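Long-range contacts in UDP-N-Acetylenolpyruvylglucosamine Reductase (Thermus caldophilus, PDB 2GQT), which catalyses the FAD-dependent, NADPH-driven reduction of UDP-N-acetylenolpyruvylglucosamine to UDP-N-acetylmuramate, a step in the building of bacterial cell-wall peptidoglycan: residues S49-L54 and E263-P268; K75-A80 and V162-L167; G98-L103 and R179-V184. All coordinates share one frame; numbering follows the deposited sequence.

Interaction 1 of 3, residues S49-L54 and E263-P268; sequences SNLLVL and EWEVWP. With FAD (flavin-adenine dinucleotide), chain C.
The indole of W267 carries L51 on one face: CD1 of L51 stands 3.8 Å from the centroid of the six-membered ring of W267, nearly on its normal, and CD2 bears on NE1 and CE2. At the edge, in the ring plane, lie E265 OE2, which accepts a 3.1 Å hydrogen bond from W267 NE1, and the ribose oxygen O2B of FAD. R43 adds a cation-pi contact. Extended, with CG anti to its backbone N (chi1 179°), E265 delivers OE1 to FAD O3B at 2.5 Å; its carboxylate ties indole to ribose. Replacing W267 by an alanine would probably open a gap beside L51 and leave E265 OE2 without its N-H donor, freer to turn. On the other sheet face, L52 CD2 packs against W264 CE3 (3.8 Å) before helix 244-257. Four backbone bonds, from E265 N to N50 O through to L54 N to W267 O (2.8 Å), join the parallel strands. S49 gives N and OG to FAD O2P, while N50 N binds FAD O1A at 2.8 Å. The loop before strand 51-53 thus binds the diphosphate and the C-terminal strand the adenosine ribose, together forming one wall of the FAD pocket of this MurB enzyme.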
loop_
_atom_site.group_PDB
_atom_site.type_symbol
_atom_site.label_atom_id
_atom_site.label_comp_id
_atom_site.label_asym_id
_atom_site.label_seq_id
_atom_site.Cartn_x
_atom_site.Cartn_y
_atom_site.Cartn_z
ATOM N N SER A 49 0.467 3.352 3.100
ATOM C CA SER A 49 0.577 2.220 4.013
ATOM C C SER A 49 1.824 1.371 3.819
ATOM O O SER A 49 2.056 0.460 4.605
ATOM C CB SER A 49 -0.685 1.342 3.975
ATOM O OG SER A 49 -0.840 0.661 2.734
ATOM N N ASN A 50 2.627 1.653 2.793
ATOM C CA ASN A 50 3.927 0.982 2.671
ATOM C C ASN A 50 5.123 1.930 2.690
ATOM O O ASN A 50 6.251 1.513 2.387
ATOM C CB ASN A 50 3.997 0.071 1.438
ATOM C CG ASN A 50 5.160 -0.924 1.515
ATOM O OD1 ASN A 50 5.952 -1.057 0.581
ATOM N ND2 ASN A 50 5.291 -1.587 2.656
ATOM N N LEU A 51 4.888 3.182 3.079
ATOM C CA LEU A 51 5.925 4.213 3.012
ATOM C C LEU A 51 6.550 4.554 4.347
ATOM O O LEU A 51 5.847 4.798 5.334
ATOM C CB LEU A 51 5.366 5.509 2.416
ATOM C CG LEU A 51 4.876 5.419 0.967
ATOM C CD1 LEU A 51 4.295 6.744 0.533
ATOM C CD2 LEU A 51 5.976 5.000 0.011
ATOM N N LEU A 52 7.876 4.582 4.347
ATOM C CA LEU A 52 8.646 5.221 5.404
ATOM C C LEU A 52 9.206 6.527 4.827
ATOM O O LEU A 52 10.141 6.518 4.042
ATOM C CB LEU A 52 9.776 4.298 5.879
ATOM C CG LEU A 52 10.807 4.877 6.851
ATOM C CD1 LEU A 52 10.146 5.529 8.048
ATOM C CD2 LEU A 52 11.799 3.815 7.289
ATOM N N VAL A 53 8.589 7.643 5.187
ATOM C CA VAL A 53 8.993 8.939 4.653
ATOM C C VAL A 53 9.901 9.606 5.660
ATOM O O VAL A 53 9.545 9.739 6.827
ATOM C CB VAL A 53 7.778 9.834 4.329
ATOM C CG1 VAL A 53 8.254 11.172 3.755
ATOM C CG2 VAL A 53 6.846 9.122 3.350
ATOM N N LEU A 54 11.081 10.006 5.197
ATOM C CA LEU A 54 12.085 10.597 6.068
ATOM C C LEU A 54 11.683 11.993 6.530
ATOM O O LEU A 54 10.793 12.637 5.952
ATOM C CB LEU A 54 13.478 10.526 5.423
ATOM C CG LEU A 54 13.948 9.086 5.132
ATOM C CD1 LEU A 54 15.425 9.014 4.838
ATOM C CD2 LEU A 54 13.596 8.109 6.257
ATOM N N GLU A 263 10.705 -4.272 3.715
ATOM C CA GLU A 263 9.547 -4.366 2.832
ATOM C C GLU A 263 9.053 -2.953 2.489
ATOM O O GLU A 263 8.598 -2.701 1.368
ATOM C CB GLU A 263 8.448 -5.192 3.505
ATOM C CG GLU A 263 7.148 -5.336 2.719
ATOM C CD GLU A 263 7.234 -6.292 1.530
ATOM O OE1 GLU A 263 8.339 -6.743 1.176
ATOM O OE2 GLU A 263 6.180 -6.582 0.928
ATOM N N TRP A 264 9.156 -2.032 3.449
ATOM C CA TRP A 264 8.767 -0.642 3.214
ATOM C C TRP A 264 9.600 -0.000 2.133
ATOM O O TRP A 264 10.777 -0.320 1.970
ATOM C CB TRP A 264 8.976 0.227 4.443
ATOM C CG TRP A 264 8.239 -0.160 5.638
ATOM C CD1 TRP A 264 7.006 -0.735 5.707
ATOM C CD2 TRP A 264 8.672 0.040 6.978
ATOM N NE1 TRP A 264 6.653 -0.929 7.024
ATOM C CE2 TRP A 264 7.658 -0.448 7.823
ATOM C CE3 TRP A 264 9.831 0.582 7.547
ATOM C CZ2 TRP A 264 7.771 -0.422 9.208
ATOM C CZ3 TRP A 264 9.940 0.615 8.919
ATOM C CH2 TRP A 264 8.914 0.123 9.736
ATOM N N GLU A 265 8.992 0.943 1.432
ATOM C CA GLU A 265 9.723 1.830 0.558
ATOM C C GLU A 265 10.027 3.114 1.301
ATOM O O GLU A 265 9.146 3.686 1.951
ATOM C CB GLU A 265 8.883 2.140 -0.661
ATOM C CG GLU A 265 9.547 3.082 -1.641
ATOM C CD GLU A 265 8.698 3.334 -2.866
ATOM O OE1 GLU A 265 7.723 2.584 -3.089
ATOM O OE2 GLU A 265 9.019 4.283 -3.609
ATOM N N VAL A 266 11.274 3.560 1.194
ATOM C CA VAL A 266 11.738 4.785 1.825
ATOM C C VAL A 266 11.678 5.942 0.822
ATOM O O VAL A 266 12.131 5.815 -0.315
ATOM C CB VAL A 266 13.181 4.634 2.383
ATOM C CG1 VAL A 266 13.663 5.943 2.989
ATOM C CG2 VAL A 266 13.248 3.508 3.417
ATOM N N TRP A 267 11.087 7.054 1.256
ATOM C CA TRP A 267 11.107 8.323 0.532
ATOM C C TRP A 267 11.921 9.307 1.368
ATOM O O TRP A 267 11.763 9.341 2.578
ATOM C CB TRP A 267 9.685 8.865 0.412
ATOM C CG TRP A 267 8.839 8.254 -0.652
ATOM C CD1 TRP A 267 9.085 7.114 -1.371
ATOM C CD2 TRP A 267 7.568 8.741 -1.094
ATOM N NE1 TRP A 267 8.056 6.886 -2.255
ATOM C CE2 TRP A 267 7.111 7.868 -2.101
ATOM C CE3 TRP A 267 6.779 9.844 -0.741
ATOM C CZ2 TRP A 267 5.888 8.059 -2.757
ATOM C CZ3 TRP A 267 5.571 10.040 -1.398
ATOM C CH2 TRP A 267 5.139 9.152 -2.397
ATOM N N PRO A 268 12.779 10.137 0.733
ATOM C CA PRO A 268 13.035 10.233 -0.703
ATOM C C PRO A 268 13.824 9.051 -1.241
ATOM O O PRO A 268 13.910 8.879 -2.454
ATOM C CB PRO A 268 13.856 11.523 -0.831
ATOM C CG PRO A 268 14.491 11.717 0.465
ATOM C CD PRO A 268 13.588 11.106 1.500
ATOM O OXT PRO A 268 14.367 8.239 -0.486
HETATM P PA FAD C . 1.529 3.761 -0.723
HETATM O O1A FAD C . 2.133 3.281 0.530
HETATM O O2A FAD C . 0.892 5.096 -0.780
HETATM O O5B FAD C . 2.575 3.692 -1.914
HETATM C C5B FAD C . 3.338 2.496 -2.111
HETATM C C4B FAD C . 3.988 2.519 -3.477
HETATM O O4B FAD C . 2.952 2.491 -4.479
HETATM C C3B FAD C . 4.826 3.774 -3.758
HETATM O O3B FAD C . 5.892 3.398 -4.632
HETATM C C2B FAD C . 3.833 4.669 -4.489
HETATM O O2B FAD C . 4.483 5.623 -5.329
HETATM C C1B FAD C . 3.103 3.649 -5.337
HETATM N N9A FAD C . 1.755 4.049 -5.793
HETATM C C8A FAD C . 0.705 4.370 -5.019
HETATM N N7A FAD C . -0.341 4.647 -5.801
HETATM C C5A FAD C . 0.035 4.474 -7.074
HETATM C C6A FAD C . -0.588 4.625 -8.319
HETATM N N6A FAD C . -1.870 4.988 -8.451
HETATM N N1A FAD C . 0.132 4.368 -9.430
HETATM C C2A FAD C . 1.419 4.001 -9.354
HETATM N N3A FAD C . 2.063 3.858 -8.199
HETATM C C4A FAD C . 1.377 4.100 -7.065
HETATM N N1 FAD C . 0.874 -5.548 1.970
HETATM C C2 FAD C . 0.644 -6.792 1.423
HETATM O O2 FAD C . 1.099 -7.065 0.321
HETATM N N3 FAD C . -0.080 -7.743 2.137
HETATM C C4 FAD C . -0.609 -7.467 3.392
HETATM O O4 FAD C . -1.255 -8.333 3.991
HETATM C C4X FAD C . -0.379 -6.203 3.933
HETATM N N5 FAD C . -0.882 -5.887 5.193
HETATM C C5X FAD C . -0.703 -4.592 5.698
HETATM C C6 FAD C . -1.268 -4.264 6.930
HETATM C C7 FAD C . -1.123 -2.985 7.459
HETATM C C7M FAD C . -1.765 -2.644 8.810
HETATM C C8 FAD C . -0.393 -2.030 6.743
HETATM C C8M FAD C . -0.217 -0.615 7.312
HETATM C C9 FAD C . 0.178 -2.361 5.517
HETATM C C9A FAD C . 0.032 -3.640 4.980
HETATM N N10 FAD C . 0.602 -3.988 3.744
HETATM C C10 FAD C . 0.362 -5.256 3.219
HETATM C "C1'" FAD C . 1.477 -3.054 2.987
HETATM C "C2'" FAD C . 0.675 -2.092 2.095
HETATM O "O2'" FAD C . -0.697 -2.013 2.529
HETATM C "C3'" FAD C . 0.691 -2.510 0.624
HETATM O "O3'" FAD C . 2.038 -2.493 0.130
HETATM C "C4'" FAD C . -0.211 -1.611 -0.233
HETATM O "O4'" FAD C . -0.331 -2.175 -1.540
HETATM C "C5'" FAD C . 0.295 -0.176 -0.352
HETATM O "O5'" FAD C . -0.738 0.574 -0.993
HETATM P P FAD C . -0.900 2.128 -0.665
HETATM O O1P FAD C . -2.005 2.619 -1.511
HETATM O O2P FAD C . -0.929 2.381 0.791
HETATM O O3P FAD C . 0.480 2.660 -1.294
#

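Interaction 2 of 3, residues K75-A80 and V162-L167; sequences KGWVGA and VTRVRL. With FAD (flavin-adenine dinucleotide), chain C.
R166 reaches across W77 with its aliphatic stem. Its CB leaves the strand on the face that also carries R164. CG then sits over the middle of the indole, 3.5 Å from the centroid of the W77 six-membered ring and 2° off its normal, a close CH-pi contact. CD of R166 continues over the ring to CZ2 of W77, at 3.9 Å. The bend at chi3 (60°) carries the guanidinium on over the five-membered ring, its plane 83° from that of the indole, and NH1 of R166 ends 3.6 Å from NE1 of W77. CZ is too far from the five-membered ring for more than a weak cation-pi attraction. G76 CA lies over one face of the guanidinium. R164 presses its CG on W77 CE3 (3.5 Å), its own charge being taken up by E68 and E132.

Between the strands, V78 and V165 form a hydrogen-bonded antiparallel pair, V78 N to V165 O at 2.8 Å and V165 N back to V78 O. A80 N donates a hydrogen bond to T163 O from above the carbonyl plane, and CB of A80 comes tightly to 3.0 Å from V162 O. That same V162 O accepts N6A of FAD, while V162 N donates to N1A of FAD at 2.9 Å, so the backbone N and O of V162 pair with the adenine edge. A water joins G76 O to L167 N beyond the paired stretch. Strand 161-171 lies between 77-79 and 128-135, with backbone bonds to E129 and E132, and V165 rests on V109 and V113 of helix 109-114.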
loop_
_atom_site.group_PDB
_atom_site.type_symbol
_atom_site.label_atom_id
_atom_site.label_comp_id
_atom_site.label_asym_id
_atom_site.label_seq_id
_atom_site.Cartn_x
_atom_site.Cartn_y
_atom_site.Cartn_z
ATOM N N LYS A 75 -18.354 -4.060 -11.734
ATOM C CA LYS A 75 -18.500 -4.776 -12.995
ATOM C C LYS A 75 -17.995 -3.940 -14.173
ATOM O O LYS A 75 -18.202 -4.297 -15.340
ATOM C CB LYS A 75 -19.959 -5.198 -13.191
ATOM C CG LYS A 75 -20.424 -6.261 -12.196
ATOM C CD LYS A 75 -21.905 -6.579 -12.354
ATOM C CE LYS A 75 -22.319 -7.751 -11.479
ATOM N NZ LYS A 75 -21.574 -8.999 -11.809
ATOM N N GLY A 76 -17.325 -2.833 -13.859
ATOM C CA GLY A 76 -16.739 -1.969 -14.879
ATOM C C GLY A 76 -15.402 -1.425 -14.424
ATOM O O GLY A 76 -14.592 -2.150 -13.850
ATOM N N TRP A 77 -15.166 -0.148 -14.690
ATOM C CA TRP A 77 -13.903 0.461 -14.305
ATOM C C TRP A 77 -13.919 0.911 -12.857
ATOM O O TRP A 77 -14.930 1.438 -12.355
ATOM C CB TRP A 77 -13.565 1.619 -15.240
ATOM C CG TRP A 77 -13.118 1.136 -16.590
ATOM C CD1 TRP A 77 -13.885 1.000 -17.712
ATOM C CD2 TRP A 77 -11.809 0.677 -16.938
ATOM N NE1 TRP A 77 -13.125 0.500 -18.743
ATOM C CE2 TRP A 77 -11.847 0.292 -18.294
ATOM C CE3 TRP A 77 -10.599 0.563 -16.232
ATOM C CZ2 TRP A 77 -10.714 -0.187 -18.968
ATOM C CZ3 TRP A 77 -9.479 0.080 -16.898
ATOM C CH2 TRP A 77 -9.549 -0.300 -18.246
ATOM N N VAL A 78 -12.784 0.690 -12.199
ATOM C CA VAL A 78 -12.598 0.993 -10.796
ATOM C C VAL A 78 -11.425 1.962 -10.688
ATOM O O VAL A 78 -10.310 1.635 -11.079
ATOM C CB VAL A 78 -12.305 -0.311 -9.997
ATOM C CG1 VAL A 78 -11.891 -0.025 -8.563
ATOM C CG2 VAL A 78 -13.508 -1.254 -10.040
ATOM N N GLY A 79 -11.663 3.163 -10.184
ATOM C CA GLY A 79 -10.607 4.159 -10.081
ATOM C C GLY A 79 -9.485 3.749 -9.144
ATOM O O GLY A 79 -9.725 3.123 -8.122
ATOM N N ALA A 80 -8.253 4.108 -9.496
ATOM C CA ALA A 80 -7.094 3.697 -8.702
ATOM C C ALA A 80 -7.004 4.363 -7.334
ATOM O O ALA A 80 -6.305 3.861 -6.453
ATOM C CB ALA A 80 -5.823 3.926 -9.476
ATOM N N VAL A 162 -0.911 4.171 -12.129
ATOM C CA VAL A 162 -2.131 3.385 -12.281
ATOM C C VAL A 162 -3.319 4.305 -12.009
ATOM O O VAL A 162 -3.371 4.956 -10.967
ATOM C CB VAL A 162 -2.143 2.198 -11.313
ATOM C CG1 VAL A 162 -3.447 1.404 -11.431
ATOM C CG2 VAL A 162 -0.923 1.306 -11.556
ATOM N N THR A 163 -4.237 4.387 -12.964
ATOM C CA THR A 163 -5.355 5.323 -12.860
ATOM C C THR A 163 -6.709 4.638 -12.679
ATOM O O THR A 163 -7.621 5.232 -12.096
ATOM C CB THR A 163 -5.419 6.242 -14.088
ATOM O OG1 THR A 163 -5.322 5.446 -15.275
ATOM C CG2 THR A 163 -4.270 7.227 -14.055
ATOM N N ARG A 164 -6.817 3.392 -13.136
ATOM C CA ARG A 164 -8.097 2.692 -13.200
ATOM C C ARG A 164 -7.833 1.218 -13.468
ATOM O O ARG A 164 -6.876 0.896 -14.162
ATOM C CB ARG A 164 -8.837 3.243 -14.425
ATOM C CG ARG A 164 -10.295 3.482 -14.334
ATOM C CD ARG A 164 -10.633 4.401 -15.500
ATOM N NE ARG A 164 -11.003 5.701 -14.976
ATOM C CZ ARG A 164 -10.408 6.867 -15.211
ATOM N NH1 ARG A 164 -9.367 6.993 -16.026
ATOM N NH2 ARG A 164 -10.902 7.942 -14.623
ATOM N N VAL A 165 -8.687 0.334 -12.965
ATOM C CA VAL A 165 -8.574 -1.094 -13.249
ATOM C C VAL A 165 -9.937 -1.709 -13.562
ATOM O O VAL A 165 -10.978 -1.137 -13.221
ATOM C CB VAL A 165 -7.916 -1.889 -12.078
ATOM C CG1 VAL A 165 -6.568 -1.302 -11.689
ATOM C CG2 VAL A 165 -8.841 -1.981 -10.866
ATOM N N ARG A 166 -9.908 -2.885 -14.176
ATOM C CA ARG A 166 -11.058 -3.765 -14.257
ATOM C C ARG A 166 -10.716 -4.972 -13.419
ATOM O O ARG A 166 -9.617 -5.508 -13.519
ATOM C CB ARG A 166 -11.340 -4.197 -15.693
ATOM C CG ARG A 166 -11.626 -3.071 -16.660
ATOM C CD ARG A 166 -12.122 -3.638 -17.965
ATOM N NE ARG A 166 -13.348 -4.392 -17.720
ATOM C CZ ARG A 166 -14.585 -3.937 -17.940
ATOM N NH1 ARG A 166 -14.767 -2.746 -18.489
ATOM N NH2 ARG A 166 -15.634 -4.696 -17.643
ATOM N N LEU A 167 -11.671 -5.404 -12.607
ATOM C CA LEU A 167 -11.478 -6.521 -11.700
ATOM C C LEU A 167 -11.979 -7.829 -12.296
ATOM O O LEU A 167 -12.912 -7.843 -13.113
ATOM C CB LEU A 167 -12.169 -6.240 -10.359
ATOM C CG LEU A 167 -11.718 -4.995 -9.590
ATOM C CD1 LEU A 167 -12.608 -4.781 -8.372
ATOM C CD2 LEU A 167 -10.263 -5.076 -9.156
HETATM P PA FAD C . 1.529 3.761 -0.723
HETATM O O1A FAD C . 2.133 3.281 0.530
HETATM O O2A FAD C . 0.892 5.096 -0.780
HETATM O O5B FAD C . 2.575 3.692 -1.914
HETATM C C5B FAD C . 3.338 2.496 -2.111
HETATM C C4B FAD C . 3.988 2.519 -3.477
HETATM O O4B FAD C . 2.952 2.491 -4.479
HETATM C C3B FAD C . 4.826 3.774 -3.758
HETATM O O3B FAD C . 5.892 3.398 -4.632
HETATM C C2B FAD C . 3.833 4.669 -4.489
HETATM O O2B FAD C . 4.483 5.623 -5.329
HETATM C C1B FAD C . 3.103 3.649 -5.337
HETATM N N9A FAD C . 1.755 4.049 -5.793
HETATM C C8A FAD C . 0.705 4.370 -5.019
HETATM N N7A FAD C . -0.341 4.647 -5.801
HETATM C C5A FAD C . 0.035 4.474 -7.074
HETATM C C6A FAD C . -0.588 4.625 -8.319
HETATM N N6A FAD C . -1.870 4.988 -8.451
HETATM N N1A FAD C . 0.132 4.368 -9.430
HETATM C C2A FAD C . 1.419 4.001 -9.354
HETATM N N3A FAD C . 2.063 3.858 -8.199
HETATM C C4A FAD C . 1.377 4.100 -7.065
HETATM N N1 FAD C . 0.874 -5.548 1.970
HETATM C C2 FAD C . 0.644 -6.792 1.423
HETATM O O2 FAD C . 1.099 -7.065 0.321
HETATM N N3 FAD C . -0.080 -7.743 2.137
HETATM C C4 FAD C . -0.609 -7.467 3.392
HETATM O O4 FAD C . -1.255 -8.333 3.991
HETATM C C4X FAD C . -0.379 -6.203 3.933
HETATM N N5 FAD C . -0.882 -5.887 5.193
HETATM C C5X FAD C . -0.703 -4.592 5.698
HETATM C C6 FAD C . -1.268 -4.264 6.930
HETATM C C7 FAD C . -1.123 -2.985 7.459
HETATM C C7M FAD C . -1.765 -2.644 8.810
HETATM C C8 FAD C . -0.393 -2.030 6.743
HETATM C C8M FAD C . -0.217 -0.615 7.312
HETATM C C9 FAD C . 0.178 -2.361 5.517
HETATM C C9A FAD C . 0.032 -3.640 4.980
HETATM N N10 FAD C . 0.602 -3.988 3.744
HETATM C C10 FAD C . 0.362 -5.256 3.219
HETATM C "C1'" FAD C . 1.477 -3.054 2.987
HETATM C "C2'" FAD C . 0.675 -2.092 2.095
HETATM O "O2'" FAD C . -0.697 -2.013 2.529
HETATM C "C3'" FAD C . 0.691 -2.510 0.624
HETATM O "O3'" FAD C . 2.038 -2.493 0.130
HETATM C "C4'" FAD C . -0.211 -1.611 -0.233
HETATM O "O4'" FAD C . -0.331 -2.175 -1.540
HETATM C "C5'" FAD C . 0.295 -0.176 -0.352
HETATM O "O5'" FAD C . -0.738 0.574 -0.993
HETATM P P FAD C . -0.900 2.128 -0.665
HETATM O O1P FAD C . -2.005 2.619 -1.511
HETATM O O2P FAD C . -0.929 2.381 0.791
HETATM O O3P FAD C . 0.480 2.660 -1.294
HETATM O O HOH W 1 -14.388 -4.562 -12.733
#

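Interaction 3 of 3, residues G98-L103 and R179-V184; sequences GLEGLL and RRMAEV
E100 and R180 form a salt bridge through a single hydrogen bond, R180 NE to E100 OE2 at 3.1 Å. The donor comes in from above the carboxylate plane, 67° out of it, and the guanidinium is turned 50° against that plane, so the pair is not a flat, two-pronged one. OE2 also takes a hydrogen bond from S97 OG. The other oxygen, OE1 of E100, accepts G98 N at 2.8 Å, which curls the carboxylate back over its own loop; the bend at chi2 (97°) makes this possible. A water donates to E100 OE1 at 2.7 Å and accepts from R180 NH2 at 3.0 Å, a second, indirect tie between the two charges. With so many donors gathered on it, the largely buried carboxylate probably stays ionised.

E100 opens the 3-10 turn 100-102, closed by L102 N to L99 O and L103 N to E100 O, in the loop between strand 96-97 and helix 109-114. This turn docks on helix 174-187, joining the FAD-binding family region to the C-terminal one; R180, M181 and V184, one and then three residues apart, present one side of the helix to it.

Below the polar layer the stem of E100 lies across M181, CG to CG at 3.8 Å. V184 CG2 approaches E100 O at 3.5 Å and also touches G101 CA. L103, its CG anti to the backbone N, sends CD2 to the helix backbone, 3.4 Å from M181 O, and rests CB on V184 CG1 at 3.9 Å. Farther out, M181 and L103 both bear on Q89 of helix 84-93, and V184 on F121.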
loop_
_atom_site.group_PDB
_atom_site.type_symbol
_atom_site.label_atom_id
_atom_site.label_comp_id
_atom_site.label_asym_id
_atom_site.label_seq_id
_atom_site.Cartn_x
_atom_site.Cartn_y
_atom_site.Cartn_z
ATOM N N GLY A 98 -13.450 -12.876 -5.332
ATOM C CA GLY A 98 -12.172 -12.620 -5.976
ATOM C C GLY A 98 -11.283 -11.668 -5.207
ATOM O O GLY A 98 -10.095 -11.546 -5.498
ATOM N N LEU A 99 -11.854 -10.980 -4.219
ATOM C CA LEU A 99 -11.076 -10.042 -3.409
ATOM C C LEU A 99 -10.874 -10.489 -1.963
ATOM O O LEU A 99 -10.219 -9.780 -1.200
ATOM C CB LEU A 99 -11.710 -8.645 -3.427
ATOM C CG LEU A 99 -12.007 -7.991 -4.777
ATOM C CD1 LEU A 99 -12.612 -6.620 -4.541
ATOM C CD2 LEU A 99 -10.767 -7.874 -5.656
ATOM N N GLU A 100 -11.421 -11.646 -1.582
ATOM C CA GLU A 100 -11.431 -12.046 -0.176
ATOM C C GLU A 100 -10.029 -12.113 0.430
ATOM O O GLU A 100 -9.830 -11.767 1.597
ATOM C CB GLU A 100 -12.130 -13.390 0.022
ATOM C CG GLU A 100 -13.561 -13.460 -0.458
ATOM C CD GLU A 100 -13.688 -14.059 -1.841
ATOM O OE1 GLU A 100 -12.843 -13.753 -2.700
ATOM O OE2 GLU A 100 -14.636 -14.847 -2.066
ATOM N N GLY A 101 -9.067 -12.568 -0.368
ATOM C CA GLY A 101 -7.690 -12.705 0.087
ATOM C C GLY A 101 -6.956 -11.394 0.292
ATOM O O GLY A 101 -5.821 -11.382 0.759
ATOM N N LEU A 102 -7.615 -10.287 -0.052
ATOM C CA LEU A 102 -7.023 -8.954 0.087
ATOM C C LEU A 102 -7.576 -8.220 1.308
ATOM O O LEU A 102 -7.221 -7.072 1.546
ATOM C CB LEU A 102 -7.244 -8.143 -1.196
ATOM C CG LEU A 102 -6.835 -8.863 -2.487
ATOM C CD1 LEU A 102 -7.188 -8.036 -3.703
ATOM C CD2 LEU A 102 -5.347 -9.230 -2.493
ATOM N N LEU A 103 -8.436 -8.881 2.080
ATOM C CA LEU A 103 -8.918 -8.306 3.330
ATOM C C LEU A 103 -7.756 -7.979 4.255
ATOM O O LEU A 103 -6.817 -8.772 4.412
ATOM C CB LEU A 103 -9.889 -9.270 4.023
ATOM C CG LEU A 103 -10.525 -8.832 5.348
ATOM C CD1 LEU A 103 -11.459 -7.633 5.151
ATOM C CD2 LEU A 103 -11.293 -9.978 5.975
ATOM N N ARG A 179 -17.656 -16.196 4.633
ATOM C CA ARG A 179 -16.935 -17.270 5.306
ATOM C C ARG A 179 -15.448 -17.287 4.923
ATOM O O ARG A 179 -14.579 -17.487 5.780
ATOM C CB ARG A 179 -17.612 -18.627 5.058
ATOM C CG ARG A 179 -18.874 -18.830 5.898
ATOM C CD ARG A 179 -19.496 -20.222 5.761
ATOM N NE ARG A 179 -20.098 -20.446 4.444
ATOM C CZ ARG A 179 -19.651 -21.314 3.540
ATOM N NH1 ARG A 179 -18.582 -22.064 3.782
ATOM N NH2 ARG A 179 -20.280 -21.433 2.381
ATOM N N ARG A 180 -15.157 -17.066 3.642
ATOM C CA ARG A 180 -13.762 -16.995 3.171
ATOM C C ARG A 180 -13.021 -15.821 3.813
ATOM O O ARG A 180 -11.873 -15.955 4.262
ATOM C CB ARG A 180 -13.699 -16.906 1.642
ATOM C CG ARG A 180 -14.042 -18.228 0.981
ATOM C CD ARG A 180 -14.816 -18.054 -0.315
ATOM N NE ARG A 180 -13.961 -17.762 -1.461
ATOM C CZ ARG A 180 -13.416 -18.682 -2.258
ATOM N NH1 ARG A 180 -13.612 -19.974 -2.034
ATOM N NH2 ARG A 180 -12.663 -18.307 -3.283
ATOM N N MET A 181 -13.706 -14.687 3.884
ATOM C CA MET A 181 -13.171 -13.488 4.516
ATOM C C MET A 181 -12.921 -13.713 6.009
ATOM O O MET A 181 -11.929 -13.233 6.554
ATOM C CB MET A 181 -14.134 -12.328 4.295
ATOM C CG MET A 181 -14.131 -11.827 2.871
ATOM S SD MET A 181 -15.550 -10.805 2.460
ATOM C CE MET A 181 -15.312 -9.392 3.539
ATOM N N ALA A 182 -13.799 -14.472 6.663
ATOM C CA ALA A 182 -13.639 -14.783 8.080
ATOM C C ALA A 182 -12.353 -15.561 8.336
ATOM O O ALA A 182 -11.696 -15.355 9.354
ATOM C CB ALA A 182 -14.842 -15.552 8.604
ATOM N N GLU A 183 -11.978 -16.443 7.414
ATOM C CA GLU A 183 -10.723 -17.171 7.569
ATOM C C GLU A 183 -9.535 -16.227 7.413
ATOM O O GLU A 183 -8.550 -16.351 8.134
ATOM C CB GLU A 183 -10.621 -18.364 6.609
ATOM C CG GLU A 183 -9.247 -19.084 6.589
ATOM C CD GLU A 183 -8.670 -19.434 7.978
ATOM O OE1 GLU A 183 -9.439 -19.699 8.924
ATOM O OE2 GLU A 183 -7.429 -19.440 8.124
ATOM N N VAL A 184 -9.634 -15.277 6.483
ATOM C CA VAL A 184 -8.565 -14.287 6.321
ATOM C C VAL A 184 -8.407 -13.465 7.597
ATOM O O VAL A 184 -7.286 -13.253 8.076
ATOM C CB VAL A 184 -8.792 -13.377 5.093
ATOM C CG1 VAL A 184 -7.639 -12.382 4.939
ATOM C CG2 VAL A 184 -8.914 -14.222 3.844
HETATM O O HOH W 2 -11.515 -15.625 -4.152
#

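How the interactions relate
Interactions 1 and 2 hold FAD from opposite sides of the chain's centre, their own centres 25 Å apart: interaction 1 grips diphosphate and ribose, interaction 2 the adenine edge. Interaction 3 does not hold the cofactor, although the V184 side chain comes within about 8 Å of it. It does touch interaction 2, where L167 CD1 meets L99 CD1 at 4.2 Å, and strand 161-171 of one is followed in the chain by helix 174-187 of the other. Of the three, interaction 1, about 10 Å from interaction 3 at the nearest atoms, lies nearest the probable active-site residues: the E263 side chain is about 4 Å from that of R152 and about 5 Å from that of C199, the probable proton donor.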